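Local coordinates for protein cellulase (Xanthomonas axonopodis pv. citri, PDB 4W7W) that probably hydrolyses the beta-1,4-glycosidic bonds of cellulose, as a glycoside hydrolase family 5 enzyme whose cleft binds cello-oligosaccharides, at residues A[28-31]-A[32-35]; A[226-229]-A[230-234]; A[252-255]-A[256-260]. All blocks are in the same frame, centred on the assembly; numbering follows the deposited sequence.

Contact 1: residues A[28-31]-A[32-35]; sequences NLSG and AEFN. With BGC (beta-D-glucopyranose), chain B; BGC (beta-D-glucopyranose), chain C.
In the sugar-binding cleft, where the chain leaves strand 24-29, the carboxylate of Glu33 folds back onto Ser30 and Gly31 and at the same time receives a glucose. Glu33 OE2 is gripped twice: in the conformer described, Ser30 OG donates to it at 2.6 Å on its syn lone pair, and the O6 hydroxyl of the chain C glucose donates to it as well. The other oxygen, Glu33 OE1, takes the backbone N-H of Gly31, N to O 2.8 Å, also on the syn side and 18° out of the carboxylate plane. With both oxygens held, rotation of the group is fixed. The side chain gets there because CG sits between its own backbone N and carbonyl carbon (chi1 83°) and the chain then bends at chi2. This is the first beta-to-alpha loop of the (beta/alpha)8 barrel, at the C-terminal end of its parallel strands. A water bridges Leu29 and Ala32, donating to Leu29 O and accepting from Ala32 N, while Phe34 N makes a weak bond to Gly31 O. In the same conformer Ser30 OG meets the edge of the Phe34 ring, 3.1 Å from CE1. Over one face of that ring lies the chain B glucose, its C1 4.0 Å above the plane; Trp305 packs edge-to-face with Phe34. Asn35 completes the grip on this sugar, its N donating to O2 and its OD1 accepting from O3, 2.7 Å away.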
ATOM      1  N   ASN A  28      -1.953   4.903   6.018  1.00  5.15           N
ATOM      2  CA  ASN A  28      -0.548   4.512   6.079  1.00  5.11           C
ATOM      3  C   ASN A  28       0.087   5.139   7.315  1.00  5.29           C
ATOM      4  O   ASN A  28      -0.036   6.355   7.526  1.00  6.27           O
ATOM      5  CB  ASN A  28       0.210   5.021   4.852  1.00  5.22           C
ATOM      6  CG  ASN A  28      -0.057   4.209   3.622  1.00  5.13           C
ATOM      7  OD1 ASN A  28       0.710   3.301   3.315  1.00  5.63           O
ATOM      8  ND2 ASN A  28      -1.135   4.521   2.889  1.00  5.27           N
ATOM      9  N   LEU A  29       0.774   4.340   8.133  1.00  5.02           N
ATOM     10  CA  LEU A  29       1.613   4.862   9.208  1.00  5.39           C
ATOM     11  C   LEU A  29       3.034   4.784   8.701  1.00  5.05           C
ATOM     12  O   LEU A  29       3.664   3.743   8.738  1.00  5.80           O
ATOM     13  CB  LEU A  29       1.434   4.112  10.521  1.00  5.74           C
ATOM     14  CG  LEU A  29       0.059   4.274  11.165  1.00  6.51           C
ATOM     15  CD1 LEU A  29      -0.056   3.499  12.476  1.00  6.72           C
ATOM     16  CD2 LEU A  29      -0.285   5.731  11.416  1.00  7.86           C
ATOM     17  N   SER A  30       3.480   5.909   8.151  1.00  5.76           N
ATOM     18  CA  SER A  30       4.782   6.057   7.505  0.60  5.91           C
ATOM     19  C   SER A  30       5.878   6.380   8.513  1.00  5.78           C
ATOM     20  O   SER A  30       5.637   7.104   9.487  1.00  6.83           O
ATOM     21  CB  SER A  30       4.677   7.167   6.446  0.60  5.97           C
ATOM     22  OG  SER A  30       5.931   7.542   5.910  0.60  6.00           O
ATOM     23  N   GLY A  31       7.073   5.852   8.258  1.00  6.10           N
ATOM     24  CA  GLY A  31       8.230   6.155   9.079  1.00  6.80           C
ATOM     25  C   GLY A  31       9.287   5.088   9.050  1.00  6.62           C
ATOM     26  O   GLY A  31      10.454   5.381   9.238  1.00  7.01           O
ATOM     27  N   ALA A  32       8.895   3.829   8.874  1.00  6.22           N
ATOM     28  CA  ALA A  32       9.874   2.746   8.945  1.00  6.48           C
ATOM     29  C   ALA A  32      10.661   2.636   7.643  1.00  6.58           C
ATOM     30  O   ALA A  32      11.719   1.979   7.594  1.00  7.32           O
ATOM     31  CB  ALA A  32       9.222   1.426   9.305  1.00  6.34           C
ATOM     32  N   GLU A  33      10.125   3.257   6.594  1.00  6.68           N
ATOM     33  CA  GLU A  33      10.718   3.269   5.268  1.00  7.08           C
ATOM     34  C   GLU A  33      11.539   4.525   5.004  1.00  7.73           C
ATOM     35  O   GLU A  33      12.088   4.678   3.906  1.00  8.78           O
ATOM     36  CB  GLU A  33       9.638   3.096   4.195  1.00  6.74           C
ATOM     37  CG  GLU A  33       8.878   4.341   3.754  1.00  6.88           C
ATOM     38  CD  GLU A  33       7.916   4.960   4.743  1.00  6.54           C
ATOM     39  OE1 GLU A  33       7.870   4.572   5.937  1.00  6.28           O
ATOM     40  OE2 GLU A  33       7.192   5.875   4.303  1.00  8.45           O
ATOM     41  N   PHE A  34      11.633   5.414   5.993  1.00  7.94           N
ATOM     42  CA  PHE A  34      12.341   6.674   5.824  1.00  9.59           C
ATOM     43  C   PHE A  34      13.843   6.468   5.640  1.00  9.75           C
ATOM     44  O   PHE A  34      14.419   5.462   6.055  1.00  9.61           O
ATOM     45  CB  PHE A  34      12.098   7.591   7.029  1.00 10.29           C
ATOM     46  CG  PHE A  34      10.902   8.505   6.904  1.00 11.11           C
ATOM     47  CD1 PHE A  34       9.704   8.107   6.338  1.00 12.64           C
ATOM     48  CD2 PHE A  34      10.994   9.783   7.396  1.00 14.72           C
ATOM     49  CE1 PHE A  34       8.632   8.973   6.274  1.00 14.64           C
ATOM     50  CE2 PHE A  34       9.930  10.658   7.324  1.00 17.42           C
ATOM     51  CZ  PHE A  34       8.743  10.251   6.766  1.00 17.57           C
ATOM     52  N   ASN A  35      14.469   7.468   5.030  1.00 11.99           N
ATOM     53  CA  ASN A  35      15.916   7.516   4.841  1.00 13.27           C
ATOM     54  C   ASN A  35      16.401   6.182   4.297  1.00 12.77           C
ATOM     55  O   ASN A  35      17.296   5.528   4.847  1.00 14.63           O
ATOM     56  CB  ASN A  35      16.588   7.916   6.153  1.00 15.11           C
ATOM     57  CG  ASN A  35      16.178   9.310   6.584  1.00 16.04           C
ATOM     58  OD1 ASN A  35      16.466  10.282   5.886  1.00 21.38           O
ATOM     59  ND2 ASN A  35      15.469   9.416   7.700  1.00 16.89           N
TER
HETATM   60  C2  BGC B   2      12.267  10.439   3.305  1.00 21.21           C
HETATM   61  C3  BGC B   2      13.108  11.008   4.434  1.00 29.30           C
HETATM   62  C4  BGC B   2      12.941  12.523   4.512  1.00 33.72           C
HETATM   63  C5  BGC B   2      11.464  12.937   4.467  1.00 30.12           C
HETATM   64  C6  BGC B   2      11.283  14.455   4.415  1.00 35.33           C
HETATM   65  C1  BGC B   2      10.831  10.944   3.315  1.00 20.10           C
HETATM   66  O2  BGC B   2      12.317   9.022   3.435  1.00 22.64           O
HETATM   67  O3  BGC B   2      14.463  10.609   4.175  1.00 33.67           O
HETATM   68  O4  BGC B   2      13.525  12.983   5.734  1.00 36.49           O
HETATM   69  O5  BGC B   2      10.813  12.365   3.331  1.00 27.12           O
HETATM   70  O6  BGC B   2      11.811  14.982   3.188  1.00 42.07           O
HETATM   71  C2  BGC C   1       7.047  11.826   0.506  1.00 20.53           C
HETATM   72  C3  BGC C   1       8.512  11.820   0.946  1.00 20.35           C
HETATM   73  C4  BGC C   1       8.810  10.735   1.981  1.00 17.87           C
HETATM   74  C5  BGC C   1       8.217   9.406   1.543  1.00 16.00           C
HETATM   75  C6  BGC C   1       8.291   8.368   2.650  1.00 13.53           C
HETATM   76  C1  BGC C   1       6.609  10.430   0.095  1.00 22.06           C
HETATM   77  O1  BGC C   1       5.208  10.391  -0.218  1.00 26.46           O
HETATM   78  O2  BGC C   1       6.866  12.733  -0.592  1.00 29.01           O
HETATM   79  O3  BGC C   1       8.846  13.117   1.454  1.00 26.24           O
HETATM   80  O4  BGC C   1      10.215  10.524   2.102  1.00 20.32           O
HETATM   81  O5  BGC C   1       6.841   9.564   1.193  1.00 18.63           O
HETATM   82  O6  BGC C   1       7.906   7.132   2.099  1.00 10.89           O
HETATM   83  O   HOH W   1       6.235   2.710   8.561  1.00  6.62           O

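Contact 2: residues A[226-229]-A[230-234]; sequences YLDK and DYSGT. With BGC (beta-D-glucopyranose), chain D; BGC (beta-D-glucopyranose), chain E; GLC (alpha-D-glucopyranose), chain F.
Between Tyr226 and Thr234 the backbone doubles back through a type I beta turn, Asp228 to Tyr231, which brings the CA atoms of Tyr226 and Tyr231 to 4.6 Å from each other. Tyr231 N closes the turn on Asp228 O at 3.0 Å. The turn belongs to the loop after barrel strand 219-226, one of the beta-to-alpha loops that line the substrate cleft in a (beta/alpha)8 glycosidase. At its heart is the Asp228 carboxylate, which a chi1 of 59° tucks over its own backbone, on the side of the N-H groups that follow. Asp228 OD1 accepts Gly233 N at 2.8 Å on the syn side; Asp228 OD2 takes a weak bond from Thr234 N and a further one from Lys235 N. A single side chain therefore collects successive backbone N-H groups and holds the loop shut. Asp228 OD2 lies 3.9 Å from Asp230 OD1, a closeness of like charges that a water, donating to both oxygens, probably eases. A second water bridges Tyr226 N and Tyr231 O, accepting from the first and donating to the second.

Gly233, at positive phi, lies against the Tyr226 ring, its CA 3.7 Å from Tyr226 CD1, while the phenol reaches out to Glu266. The Tyr231 ring carries Lys229 O over one face, receives Tyr226 O in plane at its edge, and stacks with His194. Backbone carbonyls serve the sugars: Tyr231 O accepts from O6 of the chain D glucose and Asp230 O from O2 of the chain E glucose. Within the same loop, Ser232 OG donates to Asp230 OD1 at 2.6 Å.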
ATOM      1  N   TYR A 226      -3.094   9.655  -7.136  1.00  6.84           N
ATOM      2  CA  TYR A 226      -2.915  11.046  -6.731  1.00  7.01           C
ATOM      3  C   TYR A 226      -3.502  11.956  -7.805  1.00  7.36           C
ATOM      4  O   TYR A 226      -3.747  11.526  -8.935  1.00  8.95           O
ATOM      5  CB  TYR A 226      -1.425  11.314  -6.487  1.00  7.89           C
ATOM      6  CG  TYR A 226      -0.887  10.571  -5.283  1.00  7.49           C
ATOM      7  CD1 TYR A 226      -1.018  11.090  -4.007  1.00  8.40           C
ATOM      8  CD2 TYR A 226      -0.247   9.337  -5.415  1.00  7.69           C
ATOM      9  CE1 TYR A 226      -0.528  10.414  -2.899  1.00  8.49           C
ATOM     10  CE2 TYR A 226       0.240   8.656  -4.295  1.00  7.93           C
ATOM     11  CZ  TYR A 226       0.099   9.209  -3.034  1.00  7.70           C
ATOM     12  OH  TYR A 226       0.562   8.595  -1.899  1.00  7.87           O
ATOM     13  N   LEU A 227      -3.774  13.206  -7.435  1.00  7.91           N
ATOM     14  CA  LEU A 227      -4.641  14.053  -8.246  1.00  8.96           C
ATOM     15  C   LEU A 227      -3.966  15.291  -8.817  1.00  9.68           C
ATOM     16  O   LEU A 227      -4.637  16.138  -9.400  1.00  9.86           O
ATOM     17  CB  LEU A 227      -5.870  14.477  -7.430  1.00  9.96           C
ATOM     18  CG  LEU A 227      -6.803  13.390  -6.891  1.00 11.24           C
ATOM     19  CD1 LEU A 227      -8.116  13.969  -6.408  1.00 10.45           C
ATOM     20  CD2 LEU A 227      -7.004  12.238  -7.858  1.00 15.53           C
ATOM     21  N   ASP A 228      -2.658  15.408  -8.650  1.00  9.83           N
ATOM     22  CA  ASP A 228      -1.899  16.453  -9.328  1.00 11.01           C
ATOM     23  C   ASP A 228      -1.641  16.086 -10.808  1.00 11.65           C
ATOM     24  O   ASP A 228      -2.058  15.020 -11.261  1.00 11.63           O
ATOM     25  CB  ASP A 228      -0.632  16.846  -8.530  1.00 12.17           C
ATOM     26  CG  ASP A 228       0.333  15.704  -8.289  1.00 13.70           C
ATOM     27  OD1 ASP A 228      -0.049  14.519  -8.419  1.00 14.37           O
ATOM     28  OD2 ASP A 228       1.488  16.020  -7.913  1.00 15.87           O
ATOM     29  N   LYS A 229      -1.000  16.987 -11.568  1.00 12.39           N
ATOM     30  CA  LYS A 229      -0.972  16.887 -13.035  1.00 13.57           C
ATOM     31  C   LYS A 229      -0.400  15.582 -13.551  1.00 12.82           C
ATOM     32  O   LYS A 229      -0.889  15.062 -14.563  1.00 16.48           O
ATOM     33  CB  LYS A 229      -0.202  18.063 -13.662  1.00 16.64           C
ATOM     34  CG  LYS A 229      -0.196  18.094 -15.199  1.00 23.43           C
ATOM     35  CD  LYS A 229       0.718  19.187 -15.756  1.00 29.39           C
ATOM     36  CE  LYS A 229       0.458  19.470 -17.237  1.00 35.45           C
ATOM     37  NZ  LYS A 229       0.733  18.301 -18.124  1.00 36.99           N
ATOM     38  N   ASP A 230       0.617  15.064 -12.873  1.00 12.38           N
ATOM     39  CA  ASP A 230       1.236  13.810 -13.279  1.00 12.21           C
ATOM     40  C   ASP A 230       0.970  12.654 -12.321  1.00 10.91           C
ATOM     41  O   ASP A 230       1.627  11.618 -12.402  1.00 12.12           O
ATOM     42  CB  ASP A 230       2.741  13.975 -13.488  1.00 14.28           C
ATOM     43  CG  ASP A 230       3.512  14.146 -12.201  1.00 16.53           C
ATOM     44  OD1 ASP A 230       2.906  14.519 -11.177  1.00 16.41           O
ATOM     45  OD2 ASP A 230       4.749  13.917 -12.233  1.00 25.25           O
ATOM     46  N   TYR A 231       0.009  12.839 -11.418  1.00 10.15           N
ATOM     47  CA  TYR A 231      -0.454  11.758 -10.538  1.00  9.43           C
ATOM     48  C   TYR A 231       0.664  11.239  -9.640  1.00  9.93           C
ATOM     49  O   TYR A 231       0.647  10.083  -9.215  1.00 10.03           O
ATOM     50  CB  TYR A 231      -1.094  10.605 -11.348  1.00  9.92           C
ATOM     51  CG  TYR A 231      -1.921  11.085 -12.516  1.00 10.92           C
ATOM     52  CD1 TYR A 231      -3.147  11.676 -12.315  1.00 11.15           C
ATOM     53  CD2 TYR A 231      -1.451  10.981 -13.815  1.00 11.28           C
ATOM     54  CE1 TYR A 231      -3.889  12.147 -13.385  1.00 11.88           C
ATOM     55  CE2 TYR A 231      -2.185  11.439 -14.892  1.00 13.02           C
ATOM     56  CZ  TYR A 231      -3.411  12.013 -14.676  1.00 13.59           C
ATOM     57  OH  TYR A 231      -4.146  12.499 -15.744  1.00 15.91           O
ATOM     58  N   SER A 232       1.618  12.111  -9.311  1.00 11.01           N
ATOM     59  CA  SER A 232       2.748  11.747  -8.456  1.00 12.07           C
ATOM     60  C   SER A 232       2.567  12.111  -6.998  1.00 10.93           C
ATOM     61  O   SER A 232       3.316  11.636  -6.142  1.00 13.11           O
ATOM     62  CB  SER A 232       4.021  12.405  -8.958  1.00 13.21           C
ATOM     63  OG  SER A 232       3.931  13.809  -8.872  1.00 14.13           O
ATOM     64  N   GLY A 233       1.584  12.958  -6.706  1.00 11.49           N
ATOM     65  CA  GLY A 233       1.425  13.484  -5.362  1.00 13.61           C
ATOM     66  C   GLY A 233       2.573  14.376  -4.913  1.00 13.88           C
ATOM     67  O   GLY A 233       2.863  14.477  -3.718  1.00 21.37           O
ATOM     68  N   THR A 234       3.242  15.016  -5.869  1.00 14.42           N
ATOM     69  CA  THR A 234       4.364  15.883  -5.555  1.00 17.57           C
ATOM     70  C   THR A 234       3.922  17.330  -5.300  1.00 16.10           C
ATOM     71  O   THR A 234       4.638  18.079  -4.626  1.00 18.13           O
ATOM     72  CB  THR A 234       5.437  15.795  -6.644  1.00 23.76           C
ATOM     73  OG1 THR A 234       4.865  16.081  -7.913  1.00 25.91           O
ATOM     74  CG2 THR A 234       6.023  14.404  -6.678  1.00 26.43           C
TER
HETATM   75  C2  BGC D   3       6.806   9.312  -8.087  1.00 17.18           C
HETATM   76  C3  BGC D   3       6.779   8.449  -6.834  1.00 16.18           C
HETATM   77  C4  BGC D   3       5.380   8.408  -6.225  1.00 15.52           C
HETATM   78  C5  BGC D   3       4.361   8.031  -7.293  1.00 14.71           C
HETATM   79  C6  BGC D   3       2.937   8.154  -6.781  1.00 14.46           C
HETATM   80  C1  BGC D   3       5.731   8.832  -9.043  1.00 15.43           C
HETATM   81  O2  BGC D   3       8.074   9.233  -8.747  1.00 20.51           O
HETATM   82  O3  BGC D   3       7.697   8.978  -5.877  1.00 20.20           O
HETATM   83  O4  BGC D   3       5.340   7.516  -5.110  1.00 14.46           O
HETATM   84  O5  BGC D   3       4.457   8.914  -8.410  1.00 14.11           O
HETATM   85  O6  BGC D   3       1.997   7.858  -7.819  1.00 14.89           O
HETATM   86  C2  BGC E   2       3.372   8.719 -12.983  1.00 16.57           C
HETATM   87  C3  BGC E   2       3.766   9.097 -11.567  1.00 15.26           C
HETATM   88  C4  BGC E   2       5.293   9.087 -11.398  1.00 15.95           C
HETATM   89  C5  BGC E   2       6.011   9.855 -12.497  1.00 18.52           C
HETATM   90  C6  BGC E   2       7.529   9.675 -12.407  1.00 22.53           C
HETATM   91  C1  BGC E   2       4.169   9.509 -14.006  1.00 18.66           C
HETATM   92  O2  BGC E   2       1.962   8.912 -13.175  1.00 16.32           O
HETATM   93  O3  BGC E   2       3.167   8.129 -10.714  1.00 14.45           O
HETATM   94  O4  BGC E   2       5.702   9.685 -10.166  1.00 16.14           O
HETATM   95  O5  BGC E   2       5.580   9.394 -13.779  1.00 18.39           O
HETATM   96  O6  BGC E   2       8.154  10.564 -13.341  1.00 28.26           O
HETATM   97  C1  GLC F   1       3.803  10.304 -19.242  1.00 31.62           C
HETATM   98  C2  GLC F   1       5.119   9.847 -18.638  1.00 25.39           C
HETATM   99  C3  GLC F   1       4.840   8.934 -17.452  1.00 21.80           C
HETATM  100  C4  GLC F   1       4.092   9.737 -16.394  1.00 20.75           C
HETATM  101  C5  GLC F   1       2.777  10.202 -17.017  1.00 26.22           C
HETATM  102  C6  GLC F   1       1.933  11.062 -16.079  1.00 29.85           C
HETATM  103  O1  GLC F   1       3.150   9.153 -19.779  1.00 42.94           O
HETATM  104  O2  GLC F   1       5.922   9.203 -19.631  1.00 31.38           O
HETATM  105  O3  GLC F   1       6.077   8.445 -16.958  1.00 24.21           O
HETATM  106  O4  GLC F   1       3.855   8.913 -15.257  1.00 18.84           O
HETATM  107  O5  GLC F   1       3.018  10.946 -18.230  1.00 31.80           O
HETATM  108  O6  GLC F   1       0.631  11.245 -16.646  1.00 30.19           O
HETATM  109  O   HOH W   2      -1.364   8.073  -9.125  1.00  8.52           O
HETATM  110  O   HOH W   3       2.741  17.137  -9.949  1.00 25.28           O

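Contact 3: residues A[252-255]-A[256-260]; sequences TSWL and RENKQ
Asn258 folds its amide over the Trp254 indole, ND2 lying 3.2 Å above the ring plane and offset toward the rim, the two planes 46° apart. From there Asn258 ND2 donates to Trp254 O at 3.0 Å, almost within its own amide plane. Asn258 N reaches the same oxygen from the opposite face of the carbonyl. One residue earlier along the helix, Ser253 OG, anti to its N (chi1 -167°), donates to Glu257 OE2 at 2.7 Å on the anti side of the carboxylate.

These i to i+4 pairs sit on the last turns of helix 243-258, which ends in a Schellman motif: Lys259 has positive phi, Gln260 N bonds Leu255 O at 2.9 Å, and Lys259 N bonds Arg256 O. Farther out, Trp254 NE1 donates to Glu210, and Trp196 and Phe221 meet the indole edge-to-face. Arg256 runs beside Thr252 and bends, its NH2 forming a salt bridge with Asp291 and a hydrogen bond with Asn289. Glu257 OE2 also pairs with Arg197, which would probably favour the ionised carboxylate. Asn258 ND2 on Trp254 O and Gln260 NE2 on Asn258 O mean that side-chain amides add to the backbone bonds at this helix end.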
ATOM      1  N   THR A 252     -11.692   0.398 -12.045  1.00  6.30           N
ATOM      2  CA  THR A 252     -12.891  -0.185 -11.453  1.00  6.40           C
ATOM      3  C   THR A 252     -13.585  -1.112 -12.450  1.00  6.55           C
ATOM      4  O   THR A 252     -13.997  -2.227 -12.111  1.00  6.72           O
ATOM      5  CB  THR A 252     -13.834   0.937 -10.989  1.00  6.89           C
ATOM      6  OG1 THR A 252     -13.172   1.719  -9.992  1.00  7.34           O
ATOM      7  CG2 THR A 252     -15.127   0.410 -10.422  1.00  8.08           C
ATOM      8  N   SER A 253     -13.689  -0.665 -13.703  1.00  6.55           N
ATOM      9  CA  SER A 253     -14.316  -1.504 -14.712  1.00  7.04           C
ATOM     10  C   SER A 253     -13.514  -2.790 -14.940  1.00  6.76           C
ATOM     11  O   SER A 253     -14.082  -3.863 -15.084  1.00  7.30           O
ATOM     12  CB  SER A 253     -14.482  -0.759 -16.036  1.00  8.41           C
ATOM     13  OG  SER A 253     -15.338  -1.468 -16.912  1.00 10.80           O
ATOM     14  N   TRP A 254     -12.188  -2.665 -14.990  1.00  6.28           N
ATOM     15  CA  TRP A 254     -11.327  -3.833 -15.174  1.00  6.36           C
ATOM     16  C   TRP A 254     -11.551  -4.852 -14.059  1.00  5.98           C
ATOM     17  O   TRP A 254     -11.631  -6.052 -14.311  1.00  6.42           O
ATOM     18  CB  TRP A 254      -9.875  -3.394 -15.238  1.00  6.38           C
ATOM     19  CG  TRP A 254      -8.928  -4.521 -15.433  1.00  6.86           C
ATOM     20  CD1 TRP A 254      -8.580  -5.096 -16.621  1.00  7.11           C
ATOM     21  CD2 TRP A 254      -8.211  -5.236 -14.416  1.00  7.19           C
ATOM     22  NE1 TRP A 254      -7.691  -6.118 -16.404  1.00  7.94           N
ATOM     23  CE2 TRP A 254      -7.438  -6.214 -15.062  1.00  8.34           C
ATOM     24  CE3 TRP A 254      -8.141  -5.143 -13.024  1.00  8.81           C
ATOM     25  CZ2 TRP A 254      -6.610  -7.092 -14.364  1.00  9.67           C
ATOM     26  CZ3 TRP A 254      -7.308  -6.012 -12.342  1.00 10.22           C
ATOM     27  CH2 TRP A 254      -6.554  -6.964 -13.011  1.00 10.49           C
ATOM     28  N   LEU A 255     -11.652  -4.376 -12.818  1.00  6.19           N
ATOM     29  CA  LEU A 255     -11.941  -5.284 -11.716  1.00  6.27           C
ATOM     30  C   LEU A 255     -13.250  -6.026 -11.966  1.00  6.75           C
ATOM     31  O   LEU A 255     -13.324  -7.251 -11.833  1.00  7.38           O
ATOM     32  CB  LEU A 255     -12.059  -4.516 -10.396  1.00  6.35           C
ATOM     33  CG  LEU A 255     -10.807  -3.812  -9.897  1.00  6.61           C
ATOM     34  CD1 LEU A 255     -11.187  -2.910  -8.723  1.00  7.10           C
ATOM     35  CD2 LEU A 255      -9.734  -4.809  -9.509  1.00  6.48           C
ATOM     36  N   ARG A 256     -14.283  -5.278 -12.335  1.00  6.79           N
ATOM     37  CA  ARG A 256     -15.587  -5.869 -12.539  1.00  8.30           C
ATOM     38  C   ARG A 256     -15.572  -6.874 -13.700  1.00  8.15           C
ATOM     39  O   ARG A 256     -16.139  -7.967 -13.583  1.00  9.49           O
ATOM     40  CB  ARG A 256     -16.619  -4.770 -12.741  1.00  9.61           C
ATOM     41  CG  ARG A 256     -18.033  -5.190 -12.438  1.00 11.06           C
ATOM     42  CD  ARG A 256     -18.951  -3.983 -12.450  1.00 11.29           C
ATOM     43  NE  ARG A 256     -18.893  -3.239 -11.195  1.00 11.59           N
ATOM     44  CZ  ARG A 256     -18.818  -1.927 -11.080  1.00 11.68           C
ATOM     45  NH1 ARG A 256     -18.817  -1.131 -12.145  1.00 15.54           N
ATOM     46  NH2 ARG A 256     -18.782  -1.402  -9.869  1.00 12.85           N
ATOM     47  N   GLU A 257     -14.905  -6.503 -14.794  1.00  7.73           N
ATOM     48  CA  GLU A 257     -14.791  -7.363 -15.982  1.00  8.62           C
ATOM     49  C   GLU A 257     -14.145  -8.699 -15.664  1.00  9.15           C
ATOM     50  O   GLU A 257     -14.508  -9.720 -16.231  1.00 11.00           O
ATOM     51  CB  GLU A 257     -13.949  -6.674 -17.063  1.00  8.68           C
ATOM     52  CG  GLU A 257     -14.583  -5.433 -17.651  1.00  9.10           C
ATOM     53  CD  GLU A 257     -13.568  -4.465 -18.231  1.00  9.12           C
ATOM     54  OE1 GLU A 257     -12.461  -4.915 -18.606  1.00 10.08           O
ATOM     55  OE2 GLU A 257     -13.872  -3.233 -18.278  1.00 10.81           O
ATOM     56  N   ASN A 258     -13.177  -8.674 -14.757  1.00  8.45           N
ATOM     57  CA  ASN A 258     -12.365  -9.832 -14.436  1.00  8.97           C
ATOM     58  C   ASN A 258     -12.757 -10.510 -13.144  1.00  9.46           C
ATOM     59  O   ASN A 258     -12.096 -11.469 -12.732  1.00 10.99           O
ATOM     60  CB  ASN A 258     -10.886  -9.450 -14.457  1.00 10.02           C
ATOM     61  CG  ASN A 258     -10.410  -9.170 -15.858  1.00 10.70           C
ATOM     62  OD1 ASN A 258     -10.184 -10.093 -16.629  1.00 15.26           O
ATOM     63  ND2 ASN A 258     -10.333  -7.902 -16.227  1.00 10.03           N
ATOM     64  N   LYS A 259     -13.854 -10.044 -12.534  1.00  9.51           N
ATOM     65  CA  LYS A 259     -14.370 -10.623 -11.297  1.00 11.27           C
ATOM     66  C   LYS A 259     -13.301 -10.570 -10.192  1.00  9.96           C
ATOM     67  O   LYS A 259     -13.144 -11.510  -9.421  1.00 12.55           O
ATOM     68  CB  LYS A 259     -14.866 -12.075 -11.513  1.00 13.76           C
ATOM     69  CG  LYS A 259     -15.614 -12.379 -12.808  1.00 18.96           C
ATOM     70  CD  LYS A 259     -16.837 -11.492 -13.004  1.00 21.33           C
ATOM     71  CE  LYS A 259     -18.012 -12.173 -13.722  1.00 21.71           C
ATOM     72  NZ  LYS A 259     -18.225 -11.717 -15.131  1.00 17.80           N
ATOM     73  N   GLN A 260     -12.590  -9.440 -10.130  1.00  7.79           N
ATOM     74  CA  GLN A 260     -11.540  -9.205  -9.138  1.00  7.46           C
ATOM     75  C   GLN A 260     -11.950  -8.086  -8.185  1.00  7.00           C
ATOM     76  O   GLN A 260     -12.943  -7.375  -8.398  1.00  8.05           O
ATOM     77  CB  GLN A 260     -10.213  -8.855  -9.830  1.00  7.75           C
ATOM     78  CG  GLN A 260      -9.710  -9.884 -10.842  1.00  8.62           C
ATOM     79  CD  GLN A 260      -9.466 -11.241 -10.214  1.00 10.06           C
ATOM     80  OE1 GLN A 260      -8.822 -11.359  -9.188  1.00 10.64           O
ATOM     81  NE2 GLN A 260     -10.005 -12.280 -10.828  1.00 15.21           N
TER

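From the N terminus, contact 1 closes the turn just after strand 24-29, the first strand of the barrel. Some two hundred residues later contact 2 folds the loop after strand 219-226, and contact 3 finishes helix 243-258, which leads to strand 262-268. The three are in series; none nests within or crosses another. Contacts 1 and 2 lie along the same cleft, bound to different glucose units, with centres 20 Å apart and nearest atoms about 7 Å apart. Contact 3 lies across the chain's centre from contact 1, centres 31 Å apart. Contacts 2 and 3 lie in the loop before helix 243-258 and at that helix's C-terminal end, within one beta-alpha-beta unit.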